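Local coordinates for extracellular solute-binding protein, family 1 (Bifidobacterium longum subsp. infantis ATCC 15697, PDB 3OMB), which probably binds a solute, perhaps a carbohydrate, outside the cell and hands it to an ABC importer; it also holds a magnesium ion, at residues T222-M227 with F309-S314; Q165-N170 with M327-A332. All blocks are in the same frame, centred on the assembly; numbering follows the deposited sequence.

Contact 1: residues T222-M227 with F309-S314; sequences TWYSPM and FGWSPS
Trp223 O, in the type II beta turn Thr222 to Ser225, is gripped twice, by Thr222 OG1 at 2.8 Å, which stands above the carbonyl plane, and by Lys214 NZ. This turn sets Trp223 and Tyr224 against the end of strand 305-310, and between the two segments the packing is van der Waals and CH-pi. The Tyr224 ring has Gly310 over one face, CA being 3.7 Å from the ring centroid and 25° off its normal, while Trp223 CB lies over the opposite face. With no side chain on Gly310, the ring can settle right onto the Gly310 backbone, its CE1 3.3 Å from Gly310 C. CG of Tyr224 stands anti to the carbonyl carbon (chi1 -41°), which carries the phenol along until OH lies 3.3 Å from Trp311 CB, at the indole's edge. Cutting Tyr224 back to an alanine would probably open a gap between Trp223 and Gly310 and leave Trp311 CB and the nearby indole edge without the phenol oxygen. Phe309 packs against the turn, its CB 4.0 Å from Tyr224 CB. Trp223 NE1 is held by Asn240 O. The two indoles lie side by side, and Trp223 CZ3 meets Trp311 CZ3 edge to edge at 3.8 Å.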
ATOM      1  N   THR A 222      -1.984  -9.776   1.420  1.00 18.06           N
ATOM      2  CA  THR A 222      -1.097  -8.781   2.019  1.00 17.92           C
ATOM      3  C   THR A 222      -0.081  -8.215   1.016  1.00 17.37           C
ATOM      4  O   THR A 222       0.096  -8.719  -0.107  1.00 16.99           O
ATOM      5  CB  THR A 222      -0.235  -9.418   3.146  1.00 18.29           C
ATOM      6  OG1 THR A 222       0.646 -10.395   2.563  1.00 19.37           O
ATOM      7  CG2 THR A 222      -1.090 -10.105   4.170  1.00 18.78           C
ATOM      8  N   TRP A 223       0.619  -7.183   1.463  1.00 17.22           N
ATOM      9  CA  TRP A 223       1.838  -6.759   0.794  1.00 16.87           C
ATOM     10  C   TRP A 223       2.730  -7.987   0.708  1.00 16.21           C
ATOM     11  O   TRP A 223       2.809  -8.778   1.654  1.00 15.26           O
ATOM     12  CB  TRP A 223       2.534  -5.633   1.569  1.00 16.54           C
ATOM     13  CG  TRP A 223       1.927  -4.291   1.321  1.00 18.57           C
ATOM     14  CD1 TRP A 223       0.620  -3.937   1.539  1.00 19.59           C
ATOM     15  CD2 TRP A 223       2.585  -3.108   0.821  1.00 19.32           C
ATOM     16  NE1 TRP A 223       0.436  -2.623   1.211  1.00 20.16           N
ATOM     17  CE2 TRP A 223       1.616  -2.088   0.769  1.00 19.65           C
ATOM     18  CE3 TRP A 223       3.895  -2.817   0.415  1.00 20.11           C
ATOM     19  CZ2 TRP A 223       1.903  -0.787   0.312  1.00 20.06           C
ATOM     20  CZ3 TRP A 223       4.185  -1.524  -0.038  1.00 21.34           C
ATOM     21  CH2 TRP A 223       3.180  -0.527  -0.095  1.00 20.83           C
ATOM     22  N   TYR A 224       3.350  -8.150  -0.452  1.00 15.97           N
ATOM     23  CA  TYR A 224       4.353  -9.169  -0.667  1.00 16.92           C
ATOM     24  C   TYR A 224       3.723 -10.565  -0.607  1.00 17.25           C
ATOM     25  O   TYR A 224       4.424 -11.551  -0.367  1.00 18.60           O
ATOM     26  CB  TYR A 224       5.571  -9.003   0.280  1.00 16.15           C
ATOM     27  CG  TYR A 224       6.027  -7.559   0.482  1.00 18.68           C
ATOM     28  CD1 TYR A 224       6.257  -6.706  -0.620  1.00 19.86           C
ATOM     29  CD2 TYR A 224       6.255  -7.047   1.766  1.00 20.53           C
ATOM     30  CE1 TYR A 224       6.660  -5.382  -0.447  1.00 20.23           C
ATOM     31  CE2 TYR A 224       6.674  -5.697   1.954  1.00 22.22           C
ATOM     32  CZ  TYR A 224       6.875  -4.894   0.833  1.00 22.98           C
ATOM     33  OH  TYR A 224       7.274  -3.592   0.968  1.00 25.74           O
ATOM     34  N   SER A 225       2.411 -10.645  -0.842  1.00 17.08           N
ATOM     35  CA  SER A 225       1.701 -11.920  -0.832  1.00 17.28           C
ATOM     36  C   SER A 225       2.322 -12.905  -1.805  1.00 17.17           C
ATOM     37  O   SER A 225       2.761 -12.502  -2.904  1.00 16.35           O
ATOM     38  CB  SER A 225       0.235 -11.714  -1.217  1.00 17.88           C
ATOM     39  OG  SER A 225      -0.451 -12.958  -1.292  1.00 19.89           O
ATOM     40  N   PRO A 226       2.357 -14.202  -1.420  1.00 17.47           N
ATOM     41  CA  PRO A 226       2.762 -15.228  -2.385  1.00 17.16           C
ATOM     42  C   PRO A 226       1.898 -15.234  -3.650  1.00 18.03           C
ATOM     43  O   PRO A 226       2.380 -15.648  -4.715  1.00 17.77           O
ATOM     44  CB  PRO A 226       2.607 -16.558  -1.612  1.00 17.32           C
ATOM     45  CG  PRO A 226       1.844 -16.233  -0.365  1.00 16.96           C
ATOM     46  CD  PRO A 226       2.087 -14.774  -0.079  1.00 17.69           C
HETATM   47  N   MSE A 227       0.654 -14.755  -3.539  1.00 18.34           N
HETATM   48  CA  MSE A 227      -0.251 -14.600  -4.691  1.00 19.81           C
HETATM   49  C   MSE A 227       0.195 -13.571  -5.746  1.00 18.52           C
HETATM   50  O   MSE A 227      -0.472 -13.392  -6.776  1.00 18.35           O
HETATM   51  CB  MSE A 227      -1.667 -14.286  -4.202  1.00 21.50           C
HETATM   52  CG  MSE A 227      -2.112 -15.209  -3.068  1.00 30.79           C
HETATM   53 SE   MSE A 227      -1.941 -17.100  -3.471  1.00 49.50          SE
HETATM   54  CE  MSE A 227      -0.263 -17.652  -2.701  1.00 45.78           C
ATOM     55  N   PHE A 309       9.371 -11.930  -2.166  1.00 17.05           N
ATOM     56  CA  PHE A 309       8.694 -10.702  -2.598  1.00 17.43           C
ATOM     57  C   PHE A 309       8.932  -9.655  -1.538  1.00 17.28           C
ATOM     58  O   PHE A 309       8.876  -9.951  -0.339  1.00 17.27           O
ATOM     59  CB  PHE A 309       7.186 -10.930  -2.822  1.00 16.95           C
ATOM     60  CG  PHE A 309       6.899 -11.988  -3.849  1.00 18.08           C
ATOM     61  CD1 PHE A 309       7.121 -11.739  -5.202  1.00 18.54           C
ATOM     62  CD2 PHE A 309       6.438 -13.240  -3.462  1.00 17.90           C
ATOM     63  CE1 PHE A 309       6.851 -12.723  -6.165  1.00 19.40           C
ATOM     64  CE2 PHE A 309       6.168 -14.218  -4.405  1.00 19.17           C
ATOM     65  CZ  PHE A 309       6.389 -13.968  -5.759  1.00 19.24           C
ATOM     66  N   GLY A 310       9.224  -8.435  -1.964  1.00 17.25           N
ATOM     67  CA  GLY A 310       9.508  -7.382  -1.002  1.00 17.35           C
ATOM     68  C   GLY A 310       9.666  -6.015  -1.616  1.00 17.76           C
ATOM     69  O   GLY A 310       9.385  -5.824  -2.799  1.00 17.70           O
ATOM     70  N   TRP A 311      10.098  -5.059  -0.795  1.00 18.55           N
ATOM     71  CA  TRP A 311      10.252  -3.671  -1.250  1.00 19.53           C
ATOM     72  C   TRP A 311      11.508  -3.488  -2.101  1.00 19.59           C
ATOM     73  O   TRP A 311      11.430  -3.021  -3.248  1.00 20.75           O
ATOM     74  CB  TRP A 311      10.266  -2.726  -0.044  1.00 19.17           C
ATOM     75  CG  TRP A 311      10.361  -1.254  -0.361  1.00 20.60           C
ATOM     76  CD1 TRP A 311      11.493  -0.505  -0.408  1.00 22.00           C
ATOM     77  CD2 TRP A 311       9.272  -0.353  -0.643  1.00 20.82           C
ATOM     78  NE1 TRP A 311      11.188   0.815  -0.697  1.00 22.98           N
ATOM     79  CE2 TRP A 311       9.834   0.934  -0.844  1.00 22.11           C
ATOM     80  CE3 TRP A 311       7.889  -0.504  -0.727  1.00 20.10           C
ATOM     81  CZ2 TRP A 311       9.057   2.064  -1.129  1.00 21.78           C
ATOM     82  CZ3 TRP A 311       7.106   0.627  -0.998  1.00 22.26           C
ATOM     83  CH2 TRP A 311       7.701   1.896  -1.215  1.00 21.28           C
ATOM     84  N   SER A 312      12.656  -3.873  -1.543  1.00 20.20           N
ATOM     85  CA  SER A 312      13.965  -3.585  -2.132  1.00 20.59           C
ATOM     86  C   SER A 312      15.063  -4.429  -1.478  1.00 20.94           C
ATOM     87  O   SER A 312      14.924  -4.849  -0.330  1.00 21.02           O
ATOM     88  CB  SER A 312      14.313  -2.100  -1.963  1.00 20.75           C
ATOM     89  OG  SER A 312      14.711  -1.824  -0.627  1.00 20.38           O
ATOM     90  N   PRO A 313      16.165  -4.671  -2.204  1.00 21.16           N
ATOM     91  CA  PRO A 313      17.292  -5.384  -1.610  1.00 21.12           C
ATOM     92  C   PRO A 313      17.689  -4.785  -0.265  1.00 22.00           C
ATOM     93  O   PRO A 313      17.925  -5.511   0.679  1.00 21.59           O
ATOM     94  CB  PRO A 313      18.404  -5.170  -2.634  1.00 20.97           C
ATOM     95  CG  PRO A 313      17.638  -5.184  -3.951  1.00 21.30           C
ATOM     96  CD  PRO A 313      16.419  -4.324  -3.618  1.00 20.96           C
ATOM     97  N   SER A 314      17.762  -3.464  -0.177  1.00 23.30           N
ATOM     98  CA  SER A 314      18.159  -2.849   1.064  1.00 24.65           C
ATOM     99  C   SER A 314      17.115  -3.034   2.169  1.00 25.10           C
ATOM    100  O   SER A 314      17.465  -3.328   3.299  1.00 25.12           O
ATOM    101  CB  SER A 314      18.421  -1.373   0.853  1.00 25.30           C
ATOM    102  OG  SER A 314      18.462  -0.737   2.107  1.00 27.02           O
TER

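Contact 2: residues Q165-N170 with M327-A332; sequences QHMLIN and MPVPSA
Where the mixed sheet ends at its outermost strand 324-326, the inner strand 166-170 brings Met167 against Met327: strand 166-170 pairs antiparallel with 324-326, and Met327 follows on with a backbone bond to Met167. Its N donates to Met167 O at 2.9 Å, a nearly straight bond (166° at the hydrogen) that meets the oxygen almost along its C=O axis. Both residues are modelled as selenomethionine, and their side chains cross obliquely, with CG of Met167 3.9 Å from CG of Met327. The Met167 chain is fully extended, its CG anti to the backbone N (chi1 179°), and this carries SE out along the loop until it stops 3.7 Å from Pro330 CD, the selenium end abutting that corner of the proline ring. Val329, its side chain crossing that of Met167 at about a right angle, sets CG2 4.0 Å from the Met167 SE. The Met327 chain bends at its last torsion (-74°) instead, and its SE rests 3.7 Å from Ile169 CG2. Behind this packing, Val307 and Phe309 of strand 305-310 press on Met167 and Val307 on Ile169, while helix 436-452 covers Pro328, supplies Tyr448 OH to Met167 N and sends Gln451 to Val329 O.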
ATOM      1  N   GLN A 165       5.310  -3.594  -4.757  1.00 15.44           N
ATOM      2  CA  GLN A 165       5.538  -5.047  -4.819  1.00 15.48           C
ATOM      3  C   GLN A 165       6.632  -5.387  -5.808  1.00 15.37           C
ATOM      4  O   GLN A 165       6.585  -4.946  -6.956  1.00 16.44           O
ATOM      5  CB  GLN A 165       4.250  -5.769  -5.239  1.00 15.42           C
ATOM      6  CG  GLN A 165       2.975  -5.141  -4.653  1.00 15.80           C
ATOM      7  CD  GLN A 165       2.905  -5.265  -3.148  1.00 17.77           C
ATOM      8  OE1 GLN A 165       3.212  -6.336  -2.576  1.00 17.37           O
ATOM      9  NE2 GLN A 165       2.503  -4.167  -2.482  1.00 16.31           N
ATOM     10  N   HIS A 166       7.625  -6.168  -5.368  1.00 14.82           N
ATOM     11  CA  HIS A 166       8.716  -6.601  -6.227  1.00 13.95           C
ATOM     12  C   HIS A 166       9.120  -8.009  -5.865  1.00 14.19           C
ATOM     13  O   HIS A 166       8.765  -8.492  -4.791  1.00 13.88           O
ATOM     14  CB  HIS A 166       9.906  -5.655  -6.102  1.00 14.01           C
ATOM     15  CG  HIS A 166       9.494  -4.221  -6.071  1.00 15.05           C
ATOM     16  ND1 HIS A 166       9.270  -3.548  -4.891  1.00 16.34           N
ATOM     17  CD2 HIS A 166       9.145  -3.372  -7.064  1.00 15.70           C
ATOM     18  CE1 HIS A 166       8.857  -2.320  -5.160  1.00 17.86           C
ATOM     19  NE2 HIS A 166       8.779  -2.185  -6.472  1.00 17.93           N
HETATM   20  N   MSE A 167       9.802  -8.674  -6.793  1.00 14.13           N
HETATM   21  CA  MSE A 167      10.314 -10.012  -6.584  1.00 14.81           C
HETATM   22  C   MSE A 167      11.832  -9.910  -6.608  1.00 15.14           C
HETATM   23  O   MSE A 167      12.422  -9.459  -7.585  1.00 16.35           O
HETATM   24  CB  MSE A 167       9.825 -10.920  -7.719  1.00 15.02           C
HETATM   25  CG  MSE A 167      10.325 -12.336  -7.609  1.00 17.22           C
HETATM   26 SE   MSE A 167       9.488 -13.422  -8.956  0.75 19.46          SE
HETATM   27  CE  MSE A 167       9.951 -15.174  -8.271  1.00 20.33           C
ATOM     28  N   LEU A 168      12.467 -10.320  -5.526  1.00 15.63           N
ATOM     29  CA  LEU A 168      13.900 -10.125  -5.333  1.00 15.93           C
ATOM     30  C   LEU A 168      14.633 -11.445  -5.410  1.00 16.66           C
ATOM     31  O   LEU A 168      14.145 -12.468  -4.917  1.00 17.95           O
ATOM     32  CB  LEU A 168      14.151  -9.507  -3.960  1.00 15.45           C
ATOM     33  CG  LEU A 168      13.346  -8.253  -3.658  1.00 15.79           C
ATOM     34  CD1 LEU A 168      13.535  -7.832  -2.192  1.00 14.92           C
ATOM     35  CD2 LEU A 168      13.714  -7.100  -4.674  1.00 15.85           C
ATOM     36  N   ILE A 169      15.821 -11.438  -5.996  1.00 17.12           N
ATOM     37  CA  ILE A 169      16.586 -12.687  -6.117  1.00 16.88           C
ATOM     38  C   ILE A 169      18.053 -12.463  -5.814  1.00 17.40           C
ATOM     39  O   ILE A 169      18.597 -11.375  -6.107  1.00 17.46           O
ATOM     40  CB  ILE A 169      16.399 -13.361  -7.498  1.00 16.71           C
ATOM     41  CG1 ILE A 169      17.131 -14.717  -7.521  1.00 17.55           C
ATOM     42  CG2 ILE A 169      16.873 -12.447  -8.651  1.00 17.31           C
ATOM     43  CD1 ILE A 169      16.632 -15.662  -8.590  1.00 17.46           C
ATOM     44  N   ASN A 170      18.687 -13.470  -5.199  1.00 17.46           N
ATOM     45  CA  ASN A 170      20.101 -13.395  -4.921  1.00 17.78           C
ATOM     46  C   ASN A 170      20.884 -13.631  -6.209  1.00 18.43           C
ATOM     47  O   ASN A 170      21.120 -14.768  -6.598  1.00 17.97           O
ATOM     48  CB  ASN A 170      20.533 -14.363  -3.813  1.00 17.94           C
ATOM     49  CG  ASN A 170      21.951 -14.073  -3.293  1.00 17.61           C
ATOM     50  OD1 ASN A 170      22.854 -13.785  -4.056  1.00 17.21           O
ATOM     51  ND2 ASN A 170      22.133 -14.153  -1.987  1.00 17.94           N
HETATM   52  N   MSE A 327      13.873  -8.853 -10.042  1.00 16.40           N
HETATM   53  CA  MSE A 327      13.751  -9.570 -11.325  1.00 16.79           C
HETATM   54  C   MSE A 327      12.315  -9.459 -11.858  1.00 16.56           C
HETATM   55  O   MSE A 327      11.374  -9.412 -11.070  1.00 17.19           O
HETATM   56  CB  MSE A 327      14.095 -11.058 -11.166  1.00 16.92           C
HETATM   57  CG  MSE A 327      13.241 -11.763 -10.098  1.00 19.51           C
HETATM   58 SE   MSE A 327      13.584 -13.667  -9.954  0.75 25.67          SE
HETATM   59  CE  MSE A 327      12.701 -14.263 -11.569  1.00 24.69           C
ATOM     60  N   PRO A 328      12.145  -9.448 -13.192  1.00 16.15           N
ATOM     61  CA  PRO A 328      10.812  -9.527 -13.749  1.00 16.31           C
ATOM     62  C   PRO A 328      10.179 -10.854 -13.347  1.00 16.36           C
ATOM     63  O   PRO A 328      10.903 -11.852 -13.185  1.00 15.99           O
ATOM     64  CB  PRO A 328      11.062  -9.511 -15.262  1.00 16.18           C
ATOM     65  CG  PRO A 328      12.457  -8.901 -15.422  1.00 16.67           C
ATOM     66  CD  PRO A 328      13.199  -9.325 -14.228  1.00 16.17           C
ATOM     67  N   VAL A 329       8.859 -10.890 -13.183  1.00 15.30           N
ATOM     68  CA  VAL A 329       8.245 -12.160 -12.792  1.00 15.15           C
ATOM     69  C   VAL A 329       8.337 -13.227 -13.926  1.00 15.65           C
ATOM     70  O   VAL A 329       8.133 -12.892 -15.078  1.00 16.19           O
ATOM     71  CB  VAL A 329       6.799 -11.970 -12.308  1.00 14.74           C
ATOM     72  CG1 VAL A 329       5.819 -11.806 -13.473  1.00 13.68           C
ATOM     73  CG2 VAL A 329       6.394 -13.131 -11.395  1.00 14.76           C
ATOM     74  N   PRO A 330       8.675 -14.498 -13.593  1.00 16.55           N
ATOM     75  CA  PRO A 330       8.663 -15.593 -14.601  1.00 17.25           C
ATOM     76  C   PRO A 330       7.244 -15.821 -15.131  1.00 18.17           C
ATOM     77  O   PRO A 330       6.254 -15.619 -14.396  1.00 18.73           O
ATOM     78  CB  PRO A 330       9.088 -16.833 -13.791  1.00 18.02           C
ATOM     79  CG  PRO A 330       9.771 -16.292 -12.558  1.00 17.60           C
ATOM     80  CD  PRO A 330       9.157 -14.956 -12.269  1.00 15.94           C
ATOM     81  N   SER A 331       7.143 -16.241 -16.383  1.00 18.23           N
ATOM     82  CA  SER A 331       5.856 -16.561 -16.989  1.00 18.60           C
ATOM     83  C   SER A 331       5.379 -17.958 -16.589  1.00 18.94           C
ATOM     84  O   SER A 331       6.198 -18.901 -16.499  1.00 19.07           O
ATOM     85  CB  SER A 331       5.949 -16.489 -18.516  1.00 18.73           C
ATOM     86  OG  SER A 331       6.406 -15.208 -18.954  1.00 18.64           O
ATOM     87  N   ALA A 332       4.065 -18.093 -16.382  1.00 18.63           N
ATOM     88  CA  ALA A 332       3.438 -19.408 -16.166  1.00 19.13           C
ATOM     89  C   ALA A 332       3.356 -20.146 -17.493  1.00 19.44           C
ATOM     90  O   ALA A 332       3.363 -19.492 -18.533  1.00 19.25           O
ATOM     91  CB  ALA A 332       2.054 -19.230 -15.590  1.00 18.43           C
TER

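In the fold
Leaving the N-terminal part of the chain, with most strands of a separate sheet around 41-48, which 352-356 completes later, the chain enters strand 166-170, the first half of contact 2. It then passes the magnesium-binding loop and strand 209-211, reaches the turn at 222-227, and runs through two short strands and two helices before strand 305-310 closes contact 1. After the short helix 313-317 and strand 324-326, residues 327-332 close contact 2, whose loop encloses that of contact 1. Both contacts meet on one sheet, where 305-310 and 166-170 are antiparallel neighbours: Gly310 N pairs with His166 O, and Gln165 OE1 reaches Tyr224 N, tying the turn to the residue at 165.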